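Local coordinates for uncharacterized protein (Sphaerobacter thermophilus, PDB 5TGN) that is of unknown function but carries a SnoaL-like domain of the NTF2 clan, whose curved sheet and helices commonly enclose a pocket, at residues 41-45 with 46-50; 11-14 with 15-19; 95-99 with 100-104. All coordinates share one frame; numbering follows the deposited sequence.

How the contacts relate
All three contacts are local and lie in series along a single SnoaL-like domain. Contact 2 covers the C-terminal part of helix 6-18, contact 1 the passage from strand 41-44 into helix 46-54, and contact 3 the hairpin between strands 88-97 and 100-108. Their centres are 14 to 16 Å apart. Contact 3 links the others: Leu104 CD2 packs 3.3 Å from Tyr13 CZ of contact 2, and Arg100 NH1 lies 4.2 Å from Trp46 NE1 of contact 1. Contacts 1 and 3 reach the same sheet, whereas contacts 1 and 2 stay about 6 Å apart at their nearest atoms. A glycerol, probably from crystallisation, lies about 6 Å from the Tyr13 side chain.

Contact 1 of 3, residues 41-45 with 46-50; sequences RVYRG and WDAIA
Tyr43 and Ala48 meet where strand 41-44 turns, through Gly45 at the N-cap position, into helix 46-54, a beta-to-alpha junction of the SnoaL-like fold. The two axes come within 6.1 Å at 129°, folding the first helical turn back on the strand. On the packed side, Tyr43 CB faces Ala48 CB at 4.0 Å. Tyr43 CG lies anti to the carbonyl carbon and beside the backbone N (chi1 -66°), which brings CD1 obliquely to Ala48 O at 3.6 Å; the ring also meets Phe52. Ile49 CG1 lies 3.3 Å from Gly45 O and 3.6 Å from Tyr43 O, and its side chain reaches Ile35 of strand 33-37.

The solvent side is looser: Arg44 and Trp46 are exposed, their polar ends held by partners beyond the junction. Arg44 directs its guanidinium to a salt bridge with Glu34, and the indole NE1 of Trp46 hydrogen-bonds to Phe29 O. A water donates to Arg44 O and accepts from Ala48 N, tying the strand end to the first helical turn. That turn is closed by Ile49 N, whose hydrogen bond to Gly45 O is 3.0 Å long and nearly straight at 170°.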
ATOM      1  N   ARG A  41       0.878   7.192  -2.280  1.00 15.01           N
ATOM      2  CA  ARG A  41       1.751   7.363  -3.438  1.00 14.64           C
ATOM      3  C   ARG A  41       0.976   8.023  -4.569  1.00 17.86           C
ATOM      4  O   ARG A  41      -0.116   7.575  -4.931  1.00 18.18           O
ATOM      5  CB  ARG A  41       2.292   6.005  -3.892  1.00 17.62           C
ATOM      6  CG  ARG A  41       3.157   5.309  -2.840  1.00 19.99           C
ATOM      7  CD  ARG A  41       4.657   5.685  -2.971  1.00 20.58           C
ATOM      8  NE  ARG A  41       5.330   5.488  -1.685  1.00 18.49           N
ATOM      9  CZ  ARG A  41       6.626   5.707  -1.435  1.00 22.75           C
ATOM     10  NH1 ARG A  41       7.474   6.152  -2.373  1.00 20.15           N
ATOM     11  NH2 ARG A  41       7.083   5.463  -0.221  1.00 19.59           N
ATOM     12  N   VAL A  42       1.539   9.073  -5.154  1.00 15.98           N
ATOM     13  CA  VAL A  42       0.883   9.774  -6.243  1.00 16.51           C
ATOM     14  C   VAL A  42       1.772   9.628  -7.472  1.00 21.42           C
ATOM     15  O   VAL A  42       2.880  10.170  -7.516  1.00 17.23           O
ATOM     16  CB  VAL A  42       0.626  11.247  -5.905  1.00 18.28           C
ATOM     17  CG1 VAL A  42       0.011  11.989  -7.131  1.00 18.82           C
ATOM     18  CG2 VAL A  42      -0.273  11.368  -4.634  1.00 19.10           C
ATOM     19  N   TYR A  43       1.287   8.914  -8.477  1.00 15.71           N
ATOM     20  CA  TYR A  43       2.024   8.733  -9.728  1.00 16.02           C
ATOM     21  C   TYR A  43       1.465   9.743 -10.720  1.00 16.73           C
ATOM     22  O   TYR A  43       0.373   9.546 -11.249  1.00 23.53           O
ATOM     23  CB  TYR A  43       1.884   7.298 -10.221  1.00 16.74           C
ATOM     24  CG  TYR A  43       2.561   6.366  -9.248  1.00 18.57           C
ATOM     25  CD1 TYR A  43       3.934   6.124  -9.345  1.00 15.53           C
ATOM     26  CD2 TYR A  43       1.846   5.786  -8.185  1.00 16.18           C
ATOM     27  CE1 TYR A  43       4.571   5.310  -8.431  1.00 16.42           C
ATOM     28  CE2 TYR A  43       2.483   4.972  -7.257  1.00 20.61           C
ATOM     29  CZ  TYR A  43       3.843   4.724  -7.396  1.00 18.14           C
ATOM     30  OH  TYR A  43       4.498   3.926  -6.490  1.00 19.74           O
ATOM     31  N   ARG A  44       2.208  10.825 -10.983  1.00 17.99           N
ATOM     32  CA  ARG A  44       1.713  11.893 -11.845  1.00 18.87           C
ATOM     33  C   ARG A  44       2.392  11.849 -13.208  1.00 20.87           C
ATOM     34  O   ARG A  44       3.625  11.806 -13.300  1.00 20.78           O
ATOM     35  CB  ARG A  44       1.903  13.282 -11.226  1.00 20.45           C
ATOM     36  CG  ARG A  44       1.316  14.422 -12.201  1.00 24.42           C
ATOM     37  CD  ARG A  44       1.231  15.824 -11.559  1.00 46.83           C
ATOM     38  NE  ARG A  44       0.239  15.883 -10.483  1.00 58.09           N
ATOM     39  CZ  ARG A  44       0.538  15.754  -9.189  1.00 66.72           C
ATOM     40  NH1 ARG A  44      -0.415  15.808  -8.263  1.00 56.91           N
ATOM     41  NH2 ARG A  44       1.802  15.565  -8.815  1.00 76.53           N
ATOM     42  N   GLY A  45       1.589  11.870 -14.260  1.00 21.07           N
ATOM     43  CA  GLY A  45       2.136  11.849 -15.604  1.00 21.71           C
ATOM     44  C   GLY A  45       2.288  10.439 -16.149  1.00 20.86           C
ATOM     45  O   GLY A  45       2.327   9.446 -15.417  1.00 19.34           O
ATOM     46  N   TRP A  46       2.422  10.373 -17.473  1.00 18.16           N
ATOM     47  CA  TRP A  46       2.339   9.102 -18.186  1.00 20.81           C
ATOM     48  C   TRP A  46       3.439   8.111 -17.769  1.00 22.29           C
ATOM     49  O   TRP A  46       3.176   6.917 -17.561  1.00 17.56           O
ATOM     50  CB  TRP A  46       2.384   9.399 -19.683  1.00 22.35           C
ATOM     51  CG  TRP A  46       1.199  10.219 -20.202  1.00 30.99           C
ATOM     52  CD1 TRP A  46      -0.122   9.982 -19.955  1.00 25.59           C
ATOM     53  CD2 TRP A  46       1.240  11.392 -21.064  1.00 37.90           C
ATOM     54  NE1 TRP A  46      -0.901  10.904 -20.609  1.00 24.32           N
ATOM     55  CE2 TRP A  46      -0.095  11.782 -21.298  1.00 34.85           C
ATOM     56  CE3 TRP A  46       2.279  12.144 -21.659  1.00 38.06           C
ATOM     57  CZ2 TRP A  46      -0.425  12.898 -22.103  1.00 32.69           C
ATOM     58  CZ3 TRP A  46       1.954  13.267 -22.471  1.00 31.05           C
ATOM     59  CH2 TRP A  46       0.617  13.629 -22.680  1.00 34.65           C
ATOM     60  N   ASP A  47       4.685   8.564 -17.672  1.00 20.60           N
ATOM     61  CA  ASP A  47       5.750   7.610 -17.354  1.00 18.49           C
ATOM     62  C   ASP A  47       5.564   7.030 -15.962  1.00 18.55           C
ATOM     63  O   ASP A  47       5.755   5.825 -15.758  1.00 21.65           O
ATOM     64  CB  ASP A  47       7.128   8.260 -17.460  1.00 19.68           C
ATOM     65  CG  ASP A  47       7.540   8.552 -18.903  1.00 23.44           C
ATOM     66  OD1 ASP A  47       7.303   7.720 -19.802  1.00 26.56           O
ATOM     67  OD2 ASP A  47       8.133   9.609 -19.125  1.00 23.93           O
ATOM     68  N   ALA A  48       5.207   7.871 -14.990  1.00 21.07           N
ATOM     69  CA  ALA A  48       5.001   7.385 -13.630  1.00 20.59           C
ATOM     70  C   ALA A  48       3.831   6.416 -13.560  1.00 19.80           C
ATOM     71  O   ALA A  48       3.899   5.400 -12.858  1.00 16.26           O
ATOM     72  CB  ALA A  48       4.755   8.558 -12.677  1.00 14.58           C
ATOM     73  N   ILE A  49       2.725   6.752 -14.231  1.00 17.62           N
ATOM     74  CA  ILE A  49       1.590   5.845 -14.283  1.00 16.23           C
ATOM     75  C   ILE A  49       2.003   4.520 -14.903  1.00 19.25           C
ATOM     76  O   ILE A  49       1.688   3.452 -14.376  1.00 21.38           O
ATOM     77  CB  ILE A  49       0.426   6.511 -15.047  1.00 18.14           C
ATOM     78  CG1 ILE A  49      -0.207   7.633 -14.194  1.00 21.88           C
ATOM     79  CG2 ILE A  49      -0.615   5.487 -15.486  1.00 14.99           C
ATOM     80  CD1 ILE A  49      -1.125   8.580 -15.001  1.00 20.97           C
ATOM     81  N   ALA A  50       2.750   4.565 -16.012  1.00 20.38           N
ATOM     82  CA  ALA A  50       3.193   3.328 -16.644  1.00 20.07           C
ATOM     83  C   ALA A  50       4.016   2.489 -15.681  1.00 23.58           C
ATOM     84  O   ALA A  50       3.858   1.268 -15.633  1.00 21.35           O
ATOM     85  CB  ALA A  50       3.998   3.633 -17.911  1.00 19.81           C
TER
HETATM   86  O   HOH W   1       5.417  10.816 -15.304  1.00 17.56           O

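Contact 2 of 3, residues 11-14 with 15-19; sequences REYI and SRVNG
From Arg11 to Asn18 the backbone is regular alpha helix, with the amides of Ser15, Arg16, Val17 and Asn18 bonded in succession to the carbonyls of Arg11, Glu12, Tyr13 and Ile14, before Gly19 leaves helical angles. The shortest of these four i to i+4 bonds runs from Arg16 N to Glu12 O at 2.8 Å.

Glu12 and Arg16, one turn apart, lie side by side and point the same way. Glu12 has its CG opposite its backbone N (chi1 -174°) and then bends at chi2, bringing OE2 to Arg16 NE at 3.1 Å. The carboxylate and guanidinium planes are only 13° apart, yet this salt bridge contains a weak hydrogen bond, bent to 130° at the hydrogen. Arg16 also offers NH2 weakly to Ser15 OG. Its main polar partner is Asp21, which forms a salt bridge with NH1, so the guanidinium probably balances two acids.

Val17 packs on Tyr13 instead, its CG2 sitting over one face of the ring in a CH-pi contact, 3.8 Å from the centroid and displaced toward the rim; its closest ring atom is CZ at 3.5 Å. Ile14 and Asn18 run alongside each other, with Ile14 CG2 3.7 Å from Asn18 ND2.

Around helix 6-18, Arg11 forms a salt bridge with Glu66 and Asn18 OD1 accepts from Thr61 N, both partners lying on strand 60-69, while Ile14 also packs on Thr61. The Tyr13 ring meets Phe94 of strand 88-97 at a steep angle and also touches Leu28, as does Glu12, so helix 6-18 packs against strands 60-69 and 88-97 and also touches the loop that leads into strand 29-30.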
ATOM      1  N   ARG A  11     -13.771   1.515 -18.014  1.00 20.72           N
ATOM      2  CA  ARG A  11     -13.747   0.123 -18.460  1.00 22.98           C
ATOM      3  C   ARG A  11     -12.472  -0.186 -19.241  1.00 25.55           C
ATOM      4  O   ARG A  11     -11.916  -1.290 -19.136  1.00 22.01           O
ATOM      5  CB  ARG A  11     -14.971  -0.186 -19.334  1.00 28.20           C
ATOM      6  CG  ARG A  11     -16.339  -0.200 -18.623  1.00 33.09           C
ATOM      7  CD  ARG A  11     -17.465  -0.136 -19.691  1.00 41.63           C
ATOM      8  NE  ARG A  11     -18.798  -0.093 -19.097  1.00 41.19           N
ATOM      9  CZ  ARG A  11     -19.884   0.359 -19.709  1.00 42.97           C
ATOM     10  NH1 ARG A  11     -19.806   0.824 -20.945  1.00 44.44           N
ATOM     11  NH2 ARG A  11     -21.046   0.362 -19.070  1.00 43.84           N
ATOM     12  N   GLU A  12     -12.032   0.749 -20.089  1.00 22.02           N
ATOM     13  CA  GLU A  12     -10.813   0.517 -20.853  1.00 22.86           C
ATOM     14  C   GLU A  12      -9.594   0.459 -19.938  1.00 20.49           C
ATOM     15  O   GLU A  12      -8.651  -0.293 -20.204  1.00 20.97           O
ATOM     16  CB  GLU A  12     -10.623   1.603 -21.915  1.00 25.01           C
ATOM     17  CG  GLU A  12      -9.448   1.323 -22.842  1.00 33.95           C
ATOM     18  CD  GLU A  12      -9.652   0.058 -23.674  1.00 40.05           C
ATOM     19  OE1 GLU A  12     -10.815  -0.397 -23.813  1.00 42.46           O
ATOM     20  OE2 GLU A  12      -8.648  -0.496 -24.173  1.00 41.23           O
ATOM     21  N   TYR A  13      -9.580   1.272 -18.881  1.00 18.79           N
ATOM     22  CA  TYR A  13      -8.485   1.206 -17.918  1.00 17.05           C
ATOM     23  C   TYR A  13      -8.375  -0.199 -17.349  1.00 16.10           C
ATOM     24  O   TYR A  13      -7.307  -0.811 -17.376  1.00 16.33           O
ATOM     25  CB  TYR A  13      -8.687   2.240 -16.796  1.00 15.22           C
ATOM     26  CG  TYR A  13      -7.633   2.063 -15.704  1.00 17.82           C
ATOM     27  CD1 TYR A  13      -6.403   2.717 -15.783  1.00 19.02           C
ATOM     28  CD2 TYR A  13      -7.841   1.180 -14.640  1.00 20.68           C
ATOM     29  CE1 TYR A  13      -5.421   2.529 -14.803  1.00 21.68           C
ATOM     30  CE2 TYR A  13      -6.867   0.996 -13.650  1.00 17.54           C
ATOM     31  CZ  TYR A  13      -5.665   1.666 -13.753  1.00 20.93           C
ATOM     32  OH  TYR A  13      -4.692   1.459 -12.797  1.00 23.10           O
ATOM     33  N   ILE A  14      -9.498  -0.763 -16.904  1.00 20.55           N
ATOM     34  CA  ILE A  14      -9.479  -2.134 -16.398  1.00 18.99           C
ATOM     35  C   ILE A  14      -8.992  -3.102 -17.473  1.00 21.68           C
ATOM     36  O   ILE A  14      -8.234  -4.036 -17.195  1.00 19.41           O
ATOM     37  CB  ILE A  14     -10.878  -2.535 -15.881  1.00 22.70           C
ATOM     38  CG1 ILE A  14     -11.334  -1.609 -14.759  1.00 20.62           C
ATOM     39  CG2 ILE A  14     -10.878  -4.016 -15.394  1.00 17.93           C
ATOM     40  CD1 ILE A  14     -10.440  -1.713 -13.469  1.00 19.64           C
ATOM     41  N   SER A  15      -9.450  -2.926 -18.709  1.00 20.54           N
ATOM     42  CA  SER A  15      -9.043  -3.868 -19.751  1.00 23.46           C
ATOM     43  C   SER A  15      -7.537  -3.795 -19.973  1.00 23.58           C
ATOM     44  O   SER A  15      -6.867  -4.826 -20.146  1.00 25.49           O
ATOM     45  CB  SER A  15      -9.810  -3.582 -21.047  1.00 31.83           C
ATOM     46  OG  SER A  15      -9.454  -4.494 -22.069  1.00 39.48           O
ATOM     47  N   ARG A  16      -6.987  -2.583 -19.946  1.00 22.02           N
ATOM     48  CA  ARG A  16      -5.557  -2.393 -20.207  1.00 31.09           C
ATOM     49  C   ARG A  16      -4.703  -2.955 -19.076  1.00 21.22           C
ATOM     50  O   ARG A  16      -3.653  -3.555 -19.325  1.00 27.90           O
ATOM     51  CB  ARG A  16      -5.246  -0.901 -20.413  1.00 21.62           C
ATOM     52  CG  ARG A  16      -5.795  -0.282 -21.689  1.00 30.95           C
ATOM     53  CD  ARG A  16      -5.315  -0.999 -22.920  1.00 40.07           C
ATOM     54  NE  ARG A  16      -6.206  -2.104 -23.264  1.00 51.49           N
ATOM     55  CZ  ARG A  16      -5.810  -3.283 -23.748  1.00 53.93           C
ATOM     56  NH1 ARG A  16      -4.517  -3.534 -23.962  1.00 45.44           N
ATOM     57  NH2 ARG A  16      -6.719  -4.222 -24.009  1.00 55.26           N
ATOM     58  N   VAL A  17      -5.151  -2.792 -17.829  1.00 20.72           N
ATOM     59  CA  VAL A  17      -4.420  -3.345 -16.694  1.00 25.57           C
ATOM     60  C   VAL A  17      -4.453  -4.876 -16.708  1.00 28.09           C
ATOM     61  O   VAL A  17      -3.427  -5.525 -16.456  1.00 24.57           O
ATOM     62  CB  VAL A  17      -4.971  -2.752 -15.385  1.00 31.81           C
ATOM     63  CG1 VAL A  17      -4.478  -3.550 -14.188  1.00 41.35           C
ATOM     64  CG2 VAL A  17      -4.533  -1.307 -15.277  1.00 29.20           C
ATOM     65  N   ASN A  18      -5.605  -5.484 -17.051  1.00 21.76           N
ATOM     66  CA  ASN A  18      -5.627  -6.943 -17.243  1.00 25.00           C
ATOM     67  C   ASN A  18      -4.650  -7.394 -18.317  1.00 31.79           C
ATOM     68  O   ASN A  18      -4.153  -8.526 -18.272  1.00 33.40           O
ATOM     69  CB  ASN A  18      -7.033  -7.423 -17.614  1.00 26.37           C
ATOM     70  CG  ASN A  18      -7.929  -7.538 -16.410  1.00 39.48           C
ATOM     71  OD1 ASN A  18      -7.495  -8.026 -15.375  1.00 44.40           O
ATOM     72  ND2 ASN A  18      -9.168  -7.081 -16.526  1.00 34.05           N
ATOM     73  N   GLY A  19      -4.389  -6.547 -19.308  1.00 40.22           N
ATOM     74  CA  GLY A  19      -3.438  -6.875 -20.344  1.00 46.64           C
ATOM     75  C   GLY A  19      -2.009  -6.498 -20.024  1.00 47.77           C
ATOM     76  O   GLY A  19      -1.156  -6.586 -20.909  1.00 57.91           O
TER

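Contact 3 of 3, residues 95-99 with 100-104; sequences DVDGD and RIRRL
Strands 88-97 and 100-108 form a beta hairpin of the SnoaL-like fold, closed by a type I' turn from Asp97 to Arg100 and distorted by a classic beta bulge opposite Asp95. Gly98 and Asp99 occupy the turn with positive phi, and the Asp97-Arg100 pair beside it is bonded both ways, Asp97 N to Arg100 O at 3.0 Å and Arg100 N to Asp97 O at 3.1 Å. The latter donor stands well above the carbonyl plane.

At the bulge, Asp95 O accepts two amides, Arg102 N at 2.7 Å and Arg103 N at 3.2 Å; both lie in the carbonyl plane, and Arg103 N sits on a lone pair. Arg102 and Arg103 together face Asp95, and the chain turns a corner at Arg102. The Arg102 stem folds over Asp97, with CD 3.6 Å from Asp97 CB.

Val96 and Ile101, both buried, form a non-hydrogen-bonded pair; Val96 packs on Leu9 of helix 6-18, and Ile101 touches Phe94 within strand 88-97. Val96 CG1, anti to its backbone N (chi1 169°), lies 3.4 Å from Arg100 O.

Asp95 and Arg103 run alongside each other with carboxylate and guanidinium planes 67° apart and no direct contact between their charged atoms; Asp95 OD2 instead lies 3.7 Å from Arg103 CD. Arg103 forms salt bridges through NE with Glu34 and through NH1 with Glu91 of the third subunit, bringing this corner of the hairpin to the interface with that subunit. Between Asp95 and Arg103 a water mediates, donating to Asp95 OD2 at 2.7 Å and accepting from Arg103 NH1.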
ATOM      1  N   ASP A  95     -11.836  10.352 -11.790  1.00 23.06           N
ATOM      2  CA  ASP A  95     -12.266  11.719 -12.112  1.00 22.99           C
ATOM      3  C   ASP A  95     -11.847  12.029 -13.546  1.00 25.89           C
ATOM      4  O   ASP A  95     -10.661  11.924 -13.883  1.00 22.44           O
ATOM      5  CB  ASP A  95     -11.656  12.747 -11.145  1.00 22.58           C
ATOM      6  CG  ASP A  95     -12.010  12.458  -9.683  1.00 31.15           C
ATOM      7  OD1 ASP A  95     -13.222  12.429  -9.362  1.00 31.89           O
ATOM      8  OD2 ASP A  95     -11.089  12.231  -8.855  1.00 27.53           O
ATOM      9  N   VAL A  96     -12.812  12.430 -14.379  1.00 22.41           N
ATOM     10  CA  VAL A  96     -12.622  12.559 -15.820  1.00 22.56           C
ATOM     11  C   VAL A  96     -12.919  13.993 -16.228  1.00 29.91           C
ATOM     12  O   VAL A  96     -13.865  14.610 -15.723  1.00 28.67           O
ATOM     13  CB  VAL A  96     -13.523  11.567 -16.591  1.00 23.21           C
ATOM     14  CG1 VAL A  96     -13.540  11.861 -18.111  1.00 28.77           C
ATOM     15  CG2 VAL A  96     -13.117  10.131 -16.257  1.00 25.40           C
ATOM     16  N   ASP A  97     -12.100  14.527 -17.132  1.00 28.15           N
ATOM     17  CA  ASP A  97     -12.377  15.820 -17.732  1.00 36.64           C
ATOM     18  C   ASP A  97     -11.804  15.835 -19.142  1.00 39.89           C
ATOM     19  O   ASP A  97     -10.714  15.312 -19.382  1.00 37.36           O
ATOM     20  CB  ASP A  97     -11.797  16.969 -16.894  1.00 46.52           C
ATOM     21  CG  ASP A  97     -12.475  18.310 -17.192  1.00 60.93           C
ATOM     22  OD1 ASP A  97     -13.570  18.312 -17.794  1.00 63.26           O
ATOM     23  OD2 ASP A  97     -11.924  19.368 -16.817  1.00 70.69           O
ATOM     24  N   GLY A  98     -12.545  16.428 -20.072  1.00 45.19           N
ATOM     25  CA  GLY A  98     -12.043  16.553 -21.431  1.00 52.28           C
ATOM     26  C   GLY A  98     -11.661  15.225 -22.051  1.00 50.63           C
ATOM     27  O   GLY A  98     -10.628  15.132 -22.728  1.00 55.66           O
ATOM     28  N   ASP A  99     -12.472  14.190 -21.815  1.00 39.90           N
ATOM     29  CA  ASP A  99     -12.321  12.821 -22.323  1.00 37.78           C
ATOM     30  C   ASP A  99     -11.000  12.148 -21.914  1.00 34.37           C
ATOM     31  O   ASP A  99     -10.586  11.171 -22.538  1.00 30.93           O
ATOM     32  CB  ASP A  99     -12.552  12.735 -23.851  1.00 51.72           C
ATOM     33  CG  ASP A  99     -11.492  13.439 -24.680  1.00 67.82           C
ATOM     34  OD1 ASP A  99     -10.299  13.086 -24.574  1.00 71.60           O
ATOM     35  OD2 ASP A  99     -11.859  14.352 -25.458  1.00 77.86           O
ATOM     36  N   ARG A 100     -10.358  12.578 -20.832  1.00 27.51           N
ATOM     37  CA  ARG A 100      -9.265  11.811 -20.240  1.00 24.88           C
ATOM     38  C   ARG A 100      -9.447  11.734 -18.737  1.00 22.31           C
ATOM     39  O   ARG A 100     -10.185  12.518 -18.147  1.00 27.77           O
ATOM     40  CB  ARG A 100      -7.890  12.405 -20.558  1.00 26.61           C
ATOM     41  CG  ARG A 100      -7.527  12.290 -22.028  1.00 30.65           C
ATOM     42  CD  ARG A 100      -6.133  12.796 -22.332  1.00 48.31           C
ATOM     43  NE  ARG A 100      -5.753  12.512 -23.715  1.00 52.77           N
ATOM     44  CZ  ARG A 100      -4.879  11.578 -24.068  1.00 49.82           C
ATOM     45  NH1 ARG A 100      -4.277  10.859 -23.136  1.00 47.96           N
ATOM     46  NH2 ARG A 100      -4.590  11.387 -25.352  1.00 50.17           N
ATOM     47  N   ILE A 101      -8.740  10.790 -18.122  1.00 19.90           N
ATOM     48  CA  ILE A 101      -8.718  10.649 -16.664  1.00 17.84           C
ATOM     49  C   ILE A 101      -7.787  11.694 -16.070  1.00 22.59           C
ATOM     50  O   ILE A 101      -6.596  11.752 -16.405  1.00 19.88           O
ATOM     51  CB  ILE A 101      -8.285   9.235 -16.242  1.00 17.16           C
ATOM     52  CG1 ILE A 101      -9.173   8.173 -16.905  1.00 17.84           C
ATOM     53  CG2 ILE A 101      -8.380   9.105 -14.732  1.00 13.99           C
ATOM     54  CD1 ILE A 101      -8.546   6.727 -16.894  1.00 19.85           C
ATOM     55  N   ARG A 102      -8.333  12.536 -15.195  1.00 19.58           N
ATOM     56  CA  ARG A 102      -7.509  13.474 -14.449  1.00 21.06           C
ATOM     57  C   ARG A 102      -6.939  12.811 -13.205  1.00 20.58           C
ATOM     58  O   ARG A 102      -5.792  13.076 -12.823  1.00 20.73           O
ATOM     59  CB  ARG A 102      -8.322  14.712 -14.076  1.00 24.88           C
ATOM     60  CG  ARG A 102      -8.662  15.552 -15.316  1.00 50.82           C
ATOM     61  CD  ARG A 102      -8.728  17.058 -15.040  1.00 60.47           C
ATOM     62  NE  ARG A 102      -7.557  17.527 -14.307  1.00 63.13           N
ATOM     63  CZ  ARG A 102      -6.374  17.765 -14.864  1.00 61.62           C
ATOM     64  NH1 ARG A 102      -5.364  18.184 -14.117  1.00 65.25           N
ATOM     65  NH2 ARG A 102      -6.203  17.579 -16.163  1.00 57.38           N
ATOM     66  N   ARG A 103      -7.718  11.958 -12.554  1.00 17.03           N
ATOM     67  CA  ARG A 103      -7.199  11.298 -11.378  1.00 15.70           C
ATOM     68  C   ARG A 103      -7.886   9.956 -11.215  1.00 17.49           C
ATOM     69  O   ARG A 103      -9.102   9.837 -11.408  1.00 19.64           O
ATOM     70  CB  ARG A 103      -7.391  12.150 -10.115  1.00 18.48           C
ATOM     71  CG  ARG A 103      -7.066  11.390  -8.797  1.00 16.34           C
ATOM     72  CD  ARG A 103      -7.581  12.220  -7.609  1.00 19.43           C
ATOM     73  NE  ARG A 103      -6.712  13.350  -7.286  1.00 22.92           N
ATOM     74  CZ  ARG A 103      -7.013  14.303  -6.407  1.00 26.47           C
ATOM     75  NH1 ARG A 103      -8.192  14.288  -5.795  1.00 24.94           N
ATOM     76  NH2 ARG A 103      -6.133  15.255  -6.114  1.00 31.41           N
ATOM     77  N   LEU A 104      -7.093   8.941 -10.876  1.00 14.67           N
ATOM     78  CA  LEU A 104      -7.634   7.653 -10.466  1.00 13.54           C
ATOM     79  C   LEU A 104      -7.178   7.400  -9.036  1.00 15.43           C
ATOM     80  O   LEU A 104      -5.978   7.449  -8.745  1.00 16.48           O
ATOM     81  CB  LEU A 104      -7.183   6.529 -11.412  1.00 12.31           C
ATOM     82  CG  LEU A 104      -7.305   5.111 -10.832  1.00 17.43           C
ATOM     83  CD1 LEU A 104      -8.747   4.741 -10.597  1.00 12.10           C
ATOM     84  CD2 LEU A 104      -6.584   4.104 -11.740  1.00 16.36           C
TER
HETATM   85  O   HOH W   2     -10.733  13.196  -6.377  1.00 31.58           O